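Local coordinates for protein exocyst complex component EXO70 (PDB 2B1E) that serves as a subunit of the exocyst, the complex that tethers secretory vesicles to sites of exocytosis, and plays a role in exocyst assembly, at residues K31-V36 with A84-Y89; L383-Q388 with Q395-A400; S405-K410 with I453-S458. One frame throughout, in Å; residues are numbered along the deposited sequence.

Contact 1: K31-V36 with A84-Y89; sequences KGINQV and AQLRVY
Ile33 and Tyr89 form the apolar half of this contact, and the branched side chain of Ile33 is used at both ends. Its CG2 methyl sits over the middle of the Tyr89 ring in a CH-pi contact, 4.0 Å from the ring centroid and only 12° off the normal. The other branch runs out through CG1 to CD1, which reaches the root of the tyrosine: Ile33 CD1 lies 3.6 Å from Tyr89 CB. Ile33 CD1 also packs at 3.6 Å on Gln85 CG, one helical turn earlier, and at 3.9 Å on Leu86 CD2. One terminal methyl thus fills the angle between three side chains of helix 66-94. Tyr89 leaves its helix with CG opposite the backbone N (chi1 -163°) and reaches across to the short helix 33-36, where its ring lies against Ile33 CG2 and its hydroxyl arrives beside Asn34.

The polar half is a single short hydrogen bond, in which Tyr89 OH donates to Asn34 OD1 at 2.6 Å. The hydroxyl is tilted somewhat from the carbonyl plane, and the amide stands at 63° to the ring. Methyl over the face and amide oxygen at the hydroxyl together restrain the ring's position.

Gly32, with positive phi, follows helix 15-30 and is the N-cap residue of helix 33-36, which carries Ile33 and Asn34. Helix 38-56 packs beside them through Leu38 and Tyr41, which touch Ile33, while Tyr129, Phe130 and Ile126 of helix 117-132 pack on Leu86 and Tyr89.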
loop_
_atom_site.group_PDB
_atom_site.type_symbol
_atom_site.label_atom_id
_atom_site.label_comp_id
_atom_site.label_asym_id
_atom_site.label_seq_id
_atom_site.Cartn_x
_atom_site.Cartn_y
_atom_site.Cartn_z
ATOM N N LYS A 31 49.209 38.745 -8.918
ATOM C CA LYS A 31 48.377 39.389 -7.903
ATOM C C LYS A 31 47.202 38.521 -7.463
ATOM O O LYS A 31 46.612 38.757 -6.409
ATOM C CB LYS A 31 47.847 40.726 -8.422
ATOM C CG LYS A 31 48.920 41.685 -8.908
ATOM C CD LYS A 31 48.312 42.794 -9.755
ATOM C CE LYS A 31 49.391 43.690 -10.366
ATOM N NZ LYS A 31 48.806 44.850 -11.106
ATOM N N GLY A 32 46.844 37.526 -8.269
ATOM C CA GLY A 32 45.745 36.659 -7.886
ATOM C C GLY A 32 44.418 37.013 -8.519
ATOM O O GLY A 32 44.175 38.163 -8.876
ATOM N N ILE A 33 43.547 36.018 -8.640
ATOM C CA ILE A 33 42.235 36.200 -9.245
ATOM C C ILE A 33 41.367 37.302 -8.634
ATOM O O ILE A 33 40.764 38.088 -9.365
ATOM C CB ILE A 33 41.431 34.863 -9.224
ATOM C CG1 ILE A 33 42.170 33.809 -10.060
ATOM C CG2 ILE A 33 40.015 35.087 -9.778
ATOM C CD1 ILE A 33 41.634 32.401 -9.918
ATOM N N ASN A 34 41.289 37.375 -7.304
ATOM C CA ASN A 34 40.448 38.402 -6.689
ATOM C C ASN A 34 40.943 39.830 -6.912
ATOM O O ASN A 34 40.143 40.743 -7.091
ATOM C CB ASN A 34 40.294 38.152 -5.180
ATOM C CG ASN A 34 39.441 36.931 -4.868
ATOM O OD1 ASN A 34 38.424 36.668 -5.527
ATOM N ND2 ASN A 34 39.838 36.191 -3.843
ATOM N N GLN A 35 42.254 40.040 -6.886
ATOM C CA GLN A 35 42.784 41.391 -7.086
ATOM C C GLN A 35 42.671 41.835 -8.539
ATOM O O GLN A 35 42.332 42.983 -8.835
ATOM C CB GLN A 35 44.242 41.461 -6.653
ATOM C CG GLN A 35 44.735 42.886 -6.489
ATOM C CD GLN A 35 46.197 42.952 -6.147
ATOM O OE1 GLN A 35 46.655 42.311 -5.196
ATOM N NE2 GLN A 35 46.948 43.733 -6.916
ATOM N N VAL A 36 42.937 40.901 -9.444
ATOM C CA VAL A 36 42.882 41.170 -10.871
ATOM C C VAL A 36 41.459 41.284 -11.389
ATOM O O VAL A 36 41.162 42.148 -12.215
ATOM C CB VAL A 36 43.585 40.040 -11.664
ATOM C CG1 VAL A 36 43.538 40.339 -13.160
ATOM C CG2 VAL A 36 45.016 39.891 -11.185
ATOM N N ALA A 84 45.795 26.248 -13.264
ATOM C CA ALA A 84 45.704 25.426 -12.063
ATOM C C ALA A 84 45.056 26.275 -10.961
ATOM O O ALA A 84 44.296 25.772 -10.139
ATOM C CB ALA A 84 47.099 24.951 -11.637
ATOM N N GLN A 85 45.348 27.569 -10.967
ATOM C CA GLN A 85 44.778 28.487 -9.986
ATOM C C GLN A 85 43.274 28.645 -10.213
ATOM O O GLN A 85 42.498 28.794 -9.259
ATOM C CB GLN A 85 45.481 29.845 -10.080
ATOM C CG GLN A 85 44.884 30.934 -9.204
ATOM C CD GLN A 85 44.787 30.543 -7.741
ATOM O OE1 GLN A 85 45.756 30.053 -7.147
ATOM N NE2 GLN A 85 43.617 30.763 -7.147
ATOM N N LEU A 86 42.870 28.612 -11.484
ATOM C CA LEU A 86 41.466 28.715 -11.843
ATOM C C LEU A 86 40.704 27.517 -11.295
ATOM O O LEU A 86 39.561 27.646 -10.861
ATOM C CB LEU A 86 41.310 28.792 -13.364
ATOM C CG LEU A 86 41.665 30.172 -13.928
ATOM C CD1 LEU A 86 41.724 30.102 -15.443
ATOM C CD2 LEU A 86 40.631 31.190 -13.470
ATOM N N ARG A 87 41.344 26.352 -11.310
ATOM C CA ARG A 87 40.715 25.149 -10.792
ATOM C C ARG A 87 40.590 25.217 -9.278
ATOM O O ARG A 87 39.559 24.851 -8.728
ATOM C CB ARG A 87 41.514 23.908 -11.182
ATOM C CG ARG A 87 41.484 23.610 -12.665
ATOM C CD ARG A 87 42.177 22.292 -12.991
ATOM N NE ARG A 87 42.531 22.274 -14.402
ATOM C CZ ARG A 87 43.725 22.613 -14.876
ATOM N NH1 ARG A 87 44.696 22.981 -14.048
ATOM N NH2 ARG A 87 43.936 22.619 -16.186
ATOM N N VAL A 88 41.650 25.662 -8.607
ATOM C CA VAL A 88 41.631 25.794 -7.148
ATOM C C VAL A 88 40.486 26.730 -6.745
ATOM O O VAL A 88 39.707 26.453 -5.825
ATOM C CB VAL A 88 42.971 26.407 -6.617
ATOM C CG1 VAL A 88 42.841 26.735 -5.130
ATOM C CG2 VAL A 88 44.110 25.431 -6.838
ATOM N N TYR A 89 40.396 27.844 -7.451
ATOM C CA TYR A 89 39.373 28.853 -7.198
ATOM C C TYR A 89 37.970 28.284 -7.434
ATOM O O TYR A 89 37.036 28.566 -6.678
ATOM C CB TYR A 89 39.605 30.049 -8.125
ATOM C CG TYR A 89 38.892 31.314 -7.712
ATOM C CD1 TYR A 89 39.424 32.146 -6.732
ATOM C CD2 TYR A 89 37.702 31.697 -8.329
ATOM C CE1 TYR A 89 38.795 33.338 -6.378
ATOM C CE2 TYR A 89 37.068 32.875 -7.990
ATOM C CZ TYR A 89 37.622 33.696 -7.013
ATOM O OH TYR A 89 37.016 34.884 -6.704
#

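Contact 2: L383-Q388 with Q395-A400; sequences LERKAQ and QEPDVA
A loop strapped to the helix it has just left makes this contact: after helix 364-391 the chain doubles back, and 395-400 runs in extended form past the helix's last turns. Gln388 and Glu384, one turn apart, grip its backbone. The Gln388 amide takes both backbone polar groups of Asp398: OE1 accepts from Asp398 N at 2.8 Å, and NE2 donates to Asp398 O at 3.1 Å, meeting that oxygen from above its carbonyl plane. Gln388 NE2 also gives a 2.7 Å bond to Glu384 OE2, on the anti side of the carboxylate, which helps fix the amide's rotation. Glu384 OE1 in turn accepts from Ala400 N at 3.0 Å, on its syn side and almost straight (179°). The carboxylate is also hydrogen-bonded to the hydroxyls of Tyr452 and Tyr455.

Apolar packing flanks these bonds. Val399 CG1 rests 3.8 Å from Arg385 CA and lies over one face of the guanidinium, whose NH2 is salt-bridged to Glu351. Pro397 CB packs 4.1 Å from Gln388 CB. Ile413 of helix 410-429 touches both Glu384 and Gln388, and helix 440-473 brings in the two tyrosines.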
loop_
_atom_site.group_PDB
_atom_site.type_symbol
_atom_site.label_atom_id
_atom_site.label_comp_id
_atom_site.label_asym_id
_atom_site.label_seq_id
_atom_site.Cartn_x
_atom_site.Cartn_y
_atom_site.Cartn_z
ATOM N N LEU A 383 -14.854 -20.879 8.932
ATOM C CA LEU A 383 -15.271 -21.206 10.286
ATOM C C LEU A 383 -16.409 -22.221 10.163
ATOM O O LEU A 383 -16.535 -23.122 10.990
ATOM C CB LEU A 383 -15.780 -19.976 11.032
ATOM C CG LEU A 383 -14.731 -19.041 11.628
ATOM C CD1 LEU A 383 -15.417 -17.846 12.257
ATOM C CD2 LEU A 383 -13.889 -19.799 12.657
ATOM N N GLU A 384 -17.241 -22.074 9.133
ATOM C CA GLU A 384 -18.355 -23.003 8.930
ATOM C C GLU A 384 -17.830 -24.388 8.574
ATOM O O GLU A 384 -18.296 -25.402 9.111
ATOM C CB GLU A 384 -19.293 -22.549 7.801
ATOM C CG GLU A 384 -20.652 -23.240 7.913
ATOM C CD GLU A 384 -21.442 -23.308 6.616
ATOM O OE1 GLU A 384 -21.441 -22.331 5.830
ATOM O OE2 GLU A 384 -22.082 -24.355 6.398
ATOM N N ARG A 385 -16.885 -24.428 7.639
ATOM C CA ARG A 385 -16.287 -25.686 7.214
ATOM C C ARG A 385 -15.712 -26.430 8.419
ATOM O O ARG A 385 -15.953 -27.623 8.599
ATOM C CB ARG A 385 -15.180 -25.431 6.182
ATOM C CG ARG A 385 -14.400 -26.683 5.799
ATOM C CD ARG A 385 -13.434 -26.437 4.650
ATOM N NE ARG A 385 -14.123 -26.225 3.377
ATOM C CZ ARG A 385 -14.483 -25.037 2.894
ATOM N NH1 ARG A 385 -14.222 -23.926 3.574
ATOM N NH2 ARG A 385 -15.110 -24.957 1.728
ATOM N N LYS A 386 -14.961 -25.717 9.249
ATOM C CA LYS A 386 -14.372 -26.323 10.430
ATOM C C LYS A 386 -15.443 -26.817 11.396
ATOM O O LYS A 386 -15.315 -27.887 11.982
ATOM C CB LYS A 386 -13.468 -25.331 11.150
ATOM C CG LYS A 386 -12.894 -25.915 12.429
ATOM C CD LYS A 386 -12.083 -24.922 13.189
ATOM C CE LYS A 386 -12.943 -23.915 13.919
ATOM N NZ LYS A 386 -12.062 -23.030 14.722
ATOM N N ALA A 387 -16.505 -26.040 11.551
ATOM C CA ALA A 387 -17.587 -26.426 12.443
ATOM C C ALA A 387 -18.252 -27.710 11.943
ATOM O O ALA A 387 -18.555 -28.599 12.732
ATOM C CB ALA A 387 -18.612 -25.308 12.542
ATOM N N GLN A 388 -18.475 -27.806 10.634
ATOM C CA GLN A 388 -19.099 -29.003 10.076
ATOM C C GLN A 388 -18.231 -30.248 10.296
ATOM O O GLN A 388 -18.737 -31.322 10.630
ATOM C CB GLN A 388 -19.395 -28.806 8.581
ATOM C CG GLN A 388 -20.685 -28.019 8.337
ATOM C CD GLN A 388 -21.178 -28.108 6.904
ATOM O OE1 GLN A 388 -21.196 -29.181 6.311
ATOM N NE2 GLN A 388 -21.601 -26.979 6.350
ATOM N N GLN A 395 -18.680 -36.729 7.442
ATOM C CA GLN A 395 -19.342 -36.168 6.271
ATOM C C GLN A 395 -18.484 -35.132 5.555
ATOM O O GLN A 395 -17.619 -34.500 6.157
ATOM C CB GLN A 395 -20.670 -35.516 6.682
ATOM C CG GLN A 395 -21.605 -36.415 7.489
ATOM C CD GLN A 395 -22.130 -37.600 6.695
ATOM O OE1 GLN A 395 -21.378 -38.281 6.000
ATOM N NE2 GLN A 395 -23.426 -37.857 6.806
ATOM N N GLU A 396 -18.715 -34.978 4.257
ATOM C CA GLU A 396 -18.006 -33.977 3.478
ATOM C C GLU A 396 -18.796 -32.700 3.772
ATOM O O GLU A 396 -20.019 -32.684 3.661
ATOM C CB GLU A 396 -18.070 -34.302 1.984
ATOM C CG GLU A 396 -17.643 -33.149 1.077
ATOM C CD GLU A 396 -17.854 -33.448 -0.403
ATOM O OE1 GLU A 396 -18.862 -34.113 -0.742
ATOM O OE2 GLU A 396 -17.025 -33.001 -1.227
ATOM N N PRO A 397 -18.112 -31.624 4.175
ATOM C CA PRO A 397 -18.814 -30.374 4.475
ATOM C C PRO A 397 -19.573 -29.811 3.280
ATOM O O PRO A 397 -19.117 -29.912 2.141
ATOM C CB PRO A 397 -17.685 -29.447 4.918
ATOM C CG PRO A 397 -16.730 -30.399 5.583
ATOM C CD PRO A 397 -16.701 -31.541 4.587
ATOM N N ASP A 398 -20.742 -29.238 3.547
ATOM C CA ASP A 398 -21.542 -28.613 2.505
ATOM C C ASP A 398 -21.836 -27.208 3.010
ATOM O O ASP A 398 -22.897 -26.938 3.567
ATOM C CB ASP A 398 -22.841 -29.391 2.263
ATOM C CG ASP A 398 -23.700 -28.759 1.177
ATOM O OD1 ASP A 398 -23.142 -28.004 0.351
ATOM O OD2 ASP A 398 -24.921 -29.021 1.139
ATOM N N VAL A 399 -20.866 -26.318 2.828
ATOM C CA VAL A 399 -20.978 -24.945 3.295
ATOM C C VAL A 399 -21.857 -24.072 2.416
ATOM O O VAL A 399 -22.132 -24.403 1.257
ATOM C CB VAL A 399 -19.586 -24.267 3.394
ATOM C CG1 VAL A 399 -18.678 -25.068 4.326
ATOM C CG2 VAL A 399 -18.962 -24.136 2.000
ATOM N N ALA A 400 -22.278 -22.944 2.983
ATOM C CA ALA A 400 -23.112 -21.981 2.282
ATOM C C ALA A 400 -24.370 -22.615 1.726
ATOM O O ALA A 400 -24.797 -22.294 0.620
ATOM C CB ALA A 400 -22.319 -21.327 1.158
#

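Contact 3: S405-K410 with I453-S458; sequences SKNKHK and ISYMVS
Lys410 meets Tyr455 with its carbonyl O and CB, and Ser458 with CE. Its carbonyl O lies near the plane of the Tyr455 ring, at the edge, and comes within 3.4 Å of Tyr455 CB. Its side chain, folded at chi3 and chi4, swings round so that Lys410 CE rests 3.3 Å from Ser458 OG. Asn407 ND2 approaches the same ring at Tyr455 CE2, 4.0 Å away, with the amide steeply inclined at 80° to the ring plane.

Two waters bridge the segments. One accepts from Asn407 ND2 at 2.8 Å and is linked to Tyr455 OH over a longer 3.3 Å. The other is hydrogen-bonded to Ser458 OG at 3.0 Å and, weakly, to Lys410 NZ.

Further out, the loop's own bonds set the donors in place. The fold of Lys410 brings its NZ to Asn407 O at 2.6 Å, and Ser404 O is a further acceptor. Asn407 OD1 takes the backbone N of His409 at 3.0 Å, closing an Asx turn just before helix 410-429, for which His409 is the N-cap residue. Tyr455 OH, tied to Glu384, also takes the backbone N of Asn401, and Ser458 OG is hydrogen-bonded to Pro402 O.

The direct touches are van der Waals in kind, while polar links between the segments pass through water. Backbone carbonyls around the buried ammonium would be expected to stabilise its charge.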
loop_
_atom_site.group_PDB
_atom_site.type_symbol
_atom_site.label_atom_id
_atom_site.label_comp_id
_atom_site.label_asym_id
_atom_site.label_seq_id
_atom_site.Cartn_x
_atom_site.Cartn_y
_atom_site.Cartn_z
ATOM N N SER A 405 -29.883 -31.079 3.944
ATOM C CA SER A 405 -30.548 -32.022 4.842
ATOM C C SER A 405 -29.464 -32.823 5.554
ATOM O O SER A 405 -29.639 -33.241 6.698
ATOM C CB SER A 405 -31.470 -32.971 4.064
ATOM O OG SER A 405 -30.726 -33.838 3.228
ATOM N N LYS A 406 -28.345 -33.026 4.859
ATOM C CA LYS A 406 -27.187 -33.746 5.394
ATOM C C LYS A 406 -26.596 -33.008 6.589
ATOM O O LYS A 406 -25.995 -33.609 7.466
ATOM C CB LYS A 406 -26.103 -33.873 4.322
ATOM C CG LYS A 406 -26.179 -35.130 3.482
ATOM C CD LYS A 406 -25.581 -36.309 4.231
ATOM C CE LYS A 406 -25.332 -37.495 3.305
ATOM N NZ LYS A 406 -24.571 -38.564 4.015
ATOM N N ASN A 407 -26.744 -31.692 6.607
ATOM C CA ASN A 407 -26.223 -30.920 7.724
ATOM C C ASN A 407 -27.256 -30.958 8.845
ATOM O O ASN A 407 -28.263 -30.247 8.789
ATOM C CB ASN A 407 -25.970 -29.479 7.296
ATOM C CG ASN A 407 -25.235 -28.688 8.353
ATOM O OD1 ASN A 407 -25.121 -29.122 9.502
ATOM N ND2 ASN A 407 -24.738 -27.516 7.974
ATOM N N LYS A 408 -27.009 -31.779 9.865
ATOM C CA LYS A 408 -27.952 -31.909 10.973
ATOM C C LYS A 408 -27.735 -30.875 12.079
ATOM O O LYS A 408 -28.469 -30.860 13.061
ATOM C CB LYS A 408 -27.860 -33.308 11.604
ATOM C CG LYS A 408 -27.851 -34.490 10.619
ATOM C CD LYS A 408 -29.136 -34.600 9.822
ATOM C CE LYS A 408 -29.065 -35.776 8.824
ATOM N NZ LYS A 408 -30.215 -35.760 7.880
ATOM N N HIS A 409 -26.741 -30.008 11.920
ATOM C CA HIS A 409 -26.426 -29.022 12.952
ATOM C C HIS A 409 -26.523 -27.571 12.490
ATOM O O HIS A 409 -25.789 -26.715 12.981
ATOM C CB HIS A 409 -25.004 -29.291 13.453
ATOM C CG HIS A 409 -24.774 -30.717 13.844
ATOM N ND1 HIS A 409 -25.079 -31.200 15.096
ATOM C CD2 HIS A 409 -24.337 -31.781 13.125
ATOM C CE1 HIS A 409 -24.846 -32.502 15.133
ATOM N NE2 HIS A 409 -24.395 -32.879 13.950
ATOM N N LYS A 410 -27.431 -27.286 11.568
ATOM C CA LYS A 410 -27.535 -25.931 11.044
ATOM C C LYS A 410 -27.873 -24.868 12.079
ATOM O O LYS A 410 -27.366 -23.748 12.006
ATOM C CB LYS A 410 -28.526 -25.901 9.873
ATOM C CG LYS A 410 -28.052 -26.766 8.704
ATOM C CD LYS A 410 -28.869 -26.577 7.434
ATOM C CE LYS A 410 -30.227 -27.241 7.545
ATOM N NZ LYS A 410 -30.081 -28.667 7.912
ATOM N N ILE A 453 -28.660 -16.604 9.305
ATOM C CA ILE A 453 -29.910 -16.395 10.026
ATOM C C ILE A 453 -30.755 -17.541 9.476
ATOM O O ILE A 453 -31.453 -18.236 10.209
ATOM C CB ILE A 453 -30.584 -15.055 9.644
ATOM C CG1 ILE A 453 -29.868 -13.890 10.338
ATOM C CG2 ILE A 453 -32.071 -15.097 10.006
ATOM C CD1 ILE A 453 -30.132 -12.518 9.681
ATOM N N SER A 454 -30.659 -17.742 8.164
ATOM C CA SER A 454 -31.401 -18.807 7.501
ATOM C C SER A 454 -31.018 -20.182 8.075
ATOM O O SER A 454 -31.876 -21.052 8.232
ATOM C CB SER A 454 -31.157 -18.755 5.986
ATOM O OG SER A 454 -32.200 -19.430 5.302
ATOM N N TYR A 455 -29.739 -20.385 8.385
ATOM C CA TYR A 455 -29.309 -21.650 8.994
ATOM C C TYR A 455 -30.099 -21.871 10.296
ATOM O O TYR A 455 -30.574 -22.972 10.562
ATOM C CB TYR A 455 -27.810 -21.627 9.335
ATOM C CG TYR A 455 -26.887 -22.169 8.257
ATOM C CD1 TYR A 455 -26.946 -21.681 6.958
ATOM C CD2 TYR A 455 -25.925 -23.137 8.553
ATOM C CE1 TYR A 455 -26.085 -22.130 5.980
ATOM C CE2 TYR A 455 -25.040 -23.597 7.567
ATOM C CZ TYR A 455 -25.135 -23.086 6.282
ATOM O OH TYR A 455 -24.299 -23.533 5.277
ATOM N N MET A 456 -30.242 -20.819 11.099
ATOM C CA MET A 456 -30.961 -20.922 12.376
ATOM C C MET A 456 -32.470 -21.114 12.234
ATOM O O MET A 456 -33.106 -21.694 13.107
ATOM C CB MET A 456 -30.703 -19.679 13.257
ATOM C CG MET A 456 -29.274 -19.559 13.805
ATOM S SD MET A 456 -29.081 -18.318 15.136
ATOM C CE MET A 456 -29.630 -16.878 14.304
ATOM N N VAL A 457 -33.041 -20.619 11.146
ATOM C CA VAL A 457 -34.481 -20.744 10.912
ATOM C C VAL A 457 -34.838 -22.056 10.203
ATOM O O VAL A 457 -35.984 -22.515 10.271
ATOM C CB VAL A 457 -34.994 -19.542 10.059
ATOM C CG1 VAL A 457 -36.454 -19.726 9.683
ATOM C CG2 VAL A 457 -34.831 -18.248 10.839
ATOM N N SER A 458 -33.848 -22.671 9.555
ATOM C CA SER A 458 -34.067 -23.893 8.786
ATOM C C SER A 458 -34.778 -25.045 9.476
ATOM O O SER A 458 -35.663 -25.665 8.887
ATOM C CB SER A 458 -32.749 -24.411 8.211
ATOM O OG SER A 458 -33.010 -25.516 7.353
HETATM O O HOH W 1 -25.111 -26.700 5.331
HETATM O O HOH W 2 -33.029 -28.143 8.820
#

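In the fold
Contact 1 lies in the N-terminal part of the chain, while contacts 2 and 3 share the C-terminal Exo70 region, on the opposite side of the chain's centre. Centre to centre, contact 1 is about 88 Å from contact 2 and about 95 Å from contact 3, a measure of how elongated this helical rod is. Contacts 2 and 3 have centres about 12 Å apart and touch. A probable hydrogen bond joins Glu384 OE2 to Tyr455 OH at 2.6 Å. The amides of Gln388 and Asn407 also pack against each other. Together they fasten successive parts of the linker between helices 364-391 and 410-429, first to the helix behind it, then to helix 440-473.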